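Long-range contact in hydrogenase maturation protease HycI (Thermococcus kodakarensis KOD1, PDB 5ZBY), which probably acts as an endopeptidase that trims the C-terminus of a [NiFe] hydrogenase precursor during its maturation: residues Asp22-Leu32 against Ser129-Ile140. Numbering follows the deposited sequence.
Sequences DVRGDDAFGVL and STGLFEEPSELI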
loop_
_atom_site.group_PDB
_atom_site.type_symbol
_atom_site.label_atom_id
_atom_site.label_comp_id
_atom_site.label_asym_id
_atom_site.label_seq_id
_atom_site.Cartn_x
_atom_site.Cartn_y
_atom_site.Cartn_z
ATOM N N ASP A 22 -7.154 -11.316 2.777
ATOM C CA ASP A 22 -8.192 -10.991 3.765
ATOM C C ASP A 22 -8.567 -12.159 4.704
ATOM O O ASP A 22 -9.341 -11.960 5.661
ATOM C CB ASP A 22 -9.459 -10.458 3.065
ATOM C CG ASP A 22 -9.995 -11.402 1.987
ATOM O OD1 ASP A 22 -9.320 -12.406 1.649
ATOM O OD2 ASP A 22 -11.081 -11.113 1.439
ATOM N N VAL A 23 -8.026 -13.344 4.452
ATOM C CA VAL A 23 -8.182 -14.479 5.362
ATOM C C VAL A 23 -6.892 -14.898 6.076
ATOM O O VAL A 23 -6.803 -15.988 6.605
ATOM C CB VAL A 23 -8.820 -15.699 4.677
ATOM C CG1 VAL A 23 -10.049 -15.274 3.900
ATOM C CG2 VAL A 23 -7.819 -16.401 3.777
ATOM N N ARG A 24 -5.887 -14.038 6.056
ATOM C CA ARG A 24 -4.611 -14.341 6.683
ATOM C C ARG A 24 -4.293 -13.434 7.871
ATOM O O ARG A 24 -3.211 -12.892 7.962
ATOM C CB ARG A 24 -3.463 -14.361 5.681
ATOM C CG ARG A 24 -2.396 -15.376 6.040
ATOM C CD ARG A 24 -1.491 -15.699 4.870
ATOM N NE ARG A 24 -0.735 -14.533 4.438
ATOM C CZ ARG A 24 -0.376 -14.309 3.181
ATOM N NH1 ARG A 24 -0.708 -15.172 2.235
ATOM N NH2 ARG A 24 0.310 -13.221 2.873
ATOM N N GLY A 25 -5.279 -13.238 8.735
ATOM C CA GLY A 25 -5.121 -12.448 9.938
ATOM C C GLY A 25 -4.729 -11.016 9.649
ATOM O O GLY A 25 -5.316 -10.383 8.800
ATOM N N ASP A 26 -3.732 -10.510 10.355
ATOM C CA ASP A 26 -3.343 -9.099 10.175
ATOM C C ASP A 26 -2.817 -8.815 8.772
ATOM O O ASP A 26 -2.663 -7.636 8.411
ATOM C CB ASP A 26 -2.289 -8.715 11.203
ATOM C CG ASP A 26 -2.855 -8.649 12.623
ATOM O OD1 ASP A 26 -4.072 -8.447 12.783
ATOM O OD2 ASP A 26 -2.042 -8.666 13.564
ATOM N N ASP A 27 -2.496 -9.843 7.985
ATOM C CA ASP A 27 -2.126 -9.629 6.558
ATOM C C ASP A 27 -3.287 -9.111 5.726
ATOM O O ASP A 27 -3.085 -8.732 4.555
ATOM C CB ASP A 27 -1.596 -10.933 5.940
ATOM C CG ASP A 27 -0.099 -11.064 6.058
ATOM O OD1 ASP A 27 0.545 -10.097 6.517
ATOM O OD2 ASP A 27 0.450 -12.126 5.676
ATOM N N ALA A 28 -4.472 -9.011 6.323
ATOM C CA ALA A 28 -5.591 -8.359 5.619
ATOM C C ALA A 28 -5.364 -6.855 5.491
ATOM O O ALA A 28 -6.065 -6.191 4.750
ATOM C CB ALA A 28 -6.888 -8.594 6.335
ATOM N N PHE A 29 -4.438 -6.308 6.278
ATOM C CA PHE A 29 -4.322 -4.835 6.386
ATOM C C PHE A 29 -4.480 -4.052 5.062
ATOM O O PHE A 29 -5.340 -3.177 4.971
ATOM C CB PHE A 29 -2.980 -4.463 7.002
ATOM C CG PHE A 29 -2.765 -2.986 7.095
ATOM C CD1 PHE A 29 -3.413 -2.246 8.053
ATOM C CD2 PHE A 29 -1.898 -2.363 6.224
ATOM C CE1 PHE A 29 -3.236 -0.854 8.125
ATOM C CE2 PHE A 29 -1.705 -0.982 6.296
ATOM C CZ PHE A 29 -2.383 -0.236 7.270
ATOM N N GLY A 30 -3.671 -4.382 4.061
ATOM C CA GLY A 30 -3.622 -3.576 2.841
ATOM C C GLY A 30 -4.935 -3.645 2.084
ATOM O O GLY A 30 -5.388 -2.642 1.521
ATOM N N VAL A 31 -5.557 -4.827 2.063
ATOM C CA VAL A 31 -6.826 -4.954 1.333
ATOM C C VAL A 31 -7.945 -4.267 2.107
ATOM O O VAL A 31 -8.827 -3.629 1.478
ATOM C CB VAL A 31 -7.166 -6.418 1.006
ATOM C CG1 VAL A 31 -6.047 -6.986 0.178
ATOM C CG2 VAL A 31 -7.379 -7.224 2.239
ATOM N N LEU A 32 -7.837 -4.248 3.435
ATOM C CA LEU A 32 -8.821 -3.506 4.225
ATOM C C LEU A 32 -8.731 -2.044 3.837
ATOM O O LEU A 32 -9.772 -1.375 3.615
ATOM C CB LEU A 32 -8.576 -3.700 5.727
ATOM C CG LEU A 32 -8.896 -5.109 6.260
ATOM C CD1 LEU A 32 -8.489 -5.253 7.702
ATOM C CD2 LEU A 32 -10.365 -5.397 6.098
ATOM N N SER A 129 -0.253 -11.024 13.994
ATOM C CA SER A 129 -0.606 -12.429 13.803
ATOM C C SER A 129 -0.997 -12.653 12.344
ATOM O O SER A 129 -1.844 -11.938 11.856
ATOM C CB SER A 129 -1.771 -12.802 14.696
ATOM O OG SER A 129 -1.996 -14.213 14.614
ATOM N N THR A 130 -0.365 -13.582 11.645
ATOM C CA THR A 130 -0.686 -13.818 10.240
ATOM C C THR A 130 -1.078 -15.257 9.921
ATOM O O THR A 130 -0.698 -15.794 8.898
ATOM C CB THR A 130 0.420 -13.352 9.281
ATOM O OG1 THR A 130 1.630 -14.054 9.560
ATOM C CG2 THR A 130 0.656 -11.871 9.434
ATOM N N GLY A 131 -1.803 -15.884 10.835
ATOM C CA GLY A 131 -2.251 -17.248 10.656
ATOM C C GLY A 131 -3.252 -17.438 9.534
ATOM O O GLY A 131 -4.069 -16.575 9.257
ATOM N N LEU A 132 -3.182 -18.590 8.888
ATOM C CA LEU A 132 -4.113 -18.915 7.824
ATOM C C LEU A 132 -5.514 -19.125 8.427
ATOM O O LEU A 132 -5.668 -19.729 9.487
ATOM C CB LEU A 132 -3.618 -20.146 7.068
ATOM C CG LEU A 132 -4.209 -20.454 5.701
ATOM C CD1 LEU A 132 -4.231 -19.222 4.798
ATOM C CD2 LEU A 132 -3.392 -21.551 5.057
ATOM N N PHE A 133 -6.503 -18.595 7.745
ATOM C CA PHE A 133 -7.916 -18.558 8.082
ATOM C C PHE A 133 -8.154 -17.904 9.437
ATOM O O PHE A 133 -9.036 -18.310 10.181
ATOM C CB PHE A 133 -8.529 -19.969 8.042
ATOM C CG PHE A 133 -9.958 -19.969 7.627
ATOM C CD1 PHE A 133 -10.292 -19.872 6.288
ATOM C CD2 PHE A 133 -10.965 -20.025 8.558
ATOM C CE1 PHE A 133 -11.605 -19.841 5.885
ATOM C CE2 PHE A 133 -12.277 -20.001 8.165
ATOM C CZ PHE A 133 -12.598 -19.920 6.837
ATOM N N GLU A 134 -7.416 -16.819 9.657
ATOM C CA GLU A 134 -7.610 -15.939 10.820
ATOM C C GLU A 134 -8.232 -14.635 10.357
ATOM O O GLU A 134 -7.940 -14.142 9.266
ATOM C CB GLU A 134 -6.279 -15.628 11.549
ATOM C CG GLU A 134 -5.756 -16.671 12.537
ATOM C CD GLU A 134 -4.449 -16.230 13.201
ATOM O OE1 GLU A 134 -3.988 -15.091 12.903
ATOM O OE2 GLU A 134 -3.878 -17.009 14.005
ATOM N N GLU A 135 -9.084 -14.070 11.200
ATOM C CA GLU A 135 -9.600 -12.727 11.001
ATOM C C GLU A 135 -8.487 -11.745 11.359
ATOM O O GLU A 135 -7.597 -12.094 12.145
ATOM C CB GLU A 135 -10.825 -12.540 11.892
ATOM C CG GLU A 135 -11.566 -11.254 11.807
ATOM C CD GLU A 135 -12.769 -11.278 12.726
ATOM O OE1 GLU A 135 -12.952 -12.300 13.427
ATOM O OE2 GLU A 135 -13.528 -10.287 12.751
ATOM N N PRO A 136 -8.504 -10.521 10.792
ATOM C CA PRO A 136 -7.522 -9.566 11.323
ATOM C C PRO A 136 -7.816 -9.190 12.772
ATOM O O PRO A 136 -8.964 -9.247 13.187
ATOM C CB PRO A 136 -7.665 -8.343 10.399
ATOM C CG PRO A 136 -9.008 -8.538 9.703
ATOM C CD PRO A 136 -9.177 -10.011 9.583
ATOM N N SER A 137 -6.818 -8.753 13.500
ATOM C CA SER A 137 -7.011 -8.266 14.837
ATOM C C SER A 137 -7.815 -6.992 14.829
ATOM O O SER A 137 -7.883 -6.330 13.858
ATOM C CB SER A 137 -5.662 -8.044 15.502
ATOM O OG SER A 137 -4.950 -6.984 14.949
ATOM N N GLU A 138 -8.479 -6.714 15.937
ATOM C CA GLU A 138 -9.216 -5.478 16.124
ATOM C C GLU A 138 -8.309 -4.299 15.875
ATOM O O GLU A 138 -8.700 -3.331 15.220
ATOM C CB GLU A 138 -9.767 -5.397 17.546
ATOM C CG GLU A 138 -10.643 -6.571 17.886
ATOM C CD GLU A 138 -11.877 -6.609 17.001
ATOM O OE1 GLU A 138 -12.473 -5.534 16.789
ATOM O OE2 GLU A 138 -12.239 -7.700 16.508
ATOM N N LEU A 139 -7.091 -4.394 16.385
ATOM C CA LEU A 139 -6.122 -3.303 16.278
ATOM C C LEU A 139 -5.792 -3.005 14.805
ATOM O O LEU A 139 -5.842 -1.874 14.390
ATOM C CB LEU A 139 -4.836 -3.639 17.059
ATOM C CG LEU A 139 -3.688 -2.633 16.912
ATOM C CD1 LEU A 139 -4.138 -1.241 17.220
ATOM C CD2 LEU A 139 -2.579 -3.076 17.912
ATOM N N ILE A 140 -5.493 -4.025 14.035
ATOM C CA ILE A 140 -5.201 -3.847 12.631
ATOM C C ILE A 140 -6.397 -3.317 11.871
ATOM O O ILE A 140 -6.229 -2.558 10.982
ATOM C CB ILE A 140 -4.638 -5.129 12.002
ATOM C CG1 ILE A 140 -3.214 -5.383 12.457
ATOM C CG2 ILE A 140 -4.702 -5.134 10.489
ATOM C CD1 ILE A 140 -2.352 -4.189 12.598
#
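D26 lays its carboxylate against S137 and the CG1 branch of I140, crossing the isoleucine at about a right angle. Having CG anti to the carbonyl carbon, chi1 -70°, brings the carboxylate to S137. OD1 takes two bonds: S137 OG at 2.8 Å, from the syn side, and S137 N at 2.9 Å, almost straight on. OD2 accepts from S129 N, above the carboxylate plane, and from G128 N. S137 is also the N-cap of helix 138-156: its OG accepts from I140 N at 3.1 Å. D26 thus fixes the capping hydroxyl. With an alanine here, S129 N and both S137 donors would probably lose this acceptor, leaving the capping serine freer to turn. D26 N donates to S129 O at 2.8 Å, nearly in line with that carbonyl.

The contact joins two loops, each leading into a helix packed on the mixed sheet of this peptidase A31 family protein. A single beta bridge pairs R24 with E134, and G25 N donates to E134 O at 2.9 Å. G25 has positive phi, and a CB there would clash with S129 O. R24 grips D27 OD2 side-on through NE and NH2, while NH1 salt-bridges E53. On the apolar side, P136 CG meets A28 CB at 4.0 Å and L32 CD1 at 3.9 Å. I140 CG2 reaches the F29 ring edge; the phenylalanine side chain also touches C125 and A144.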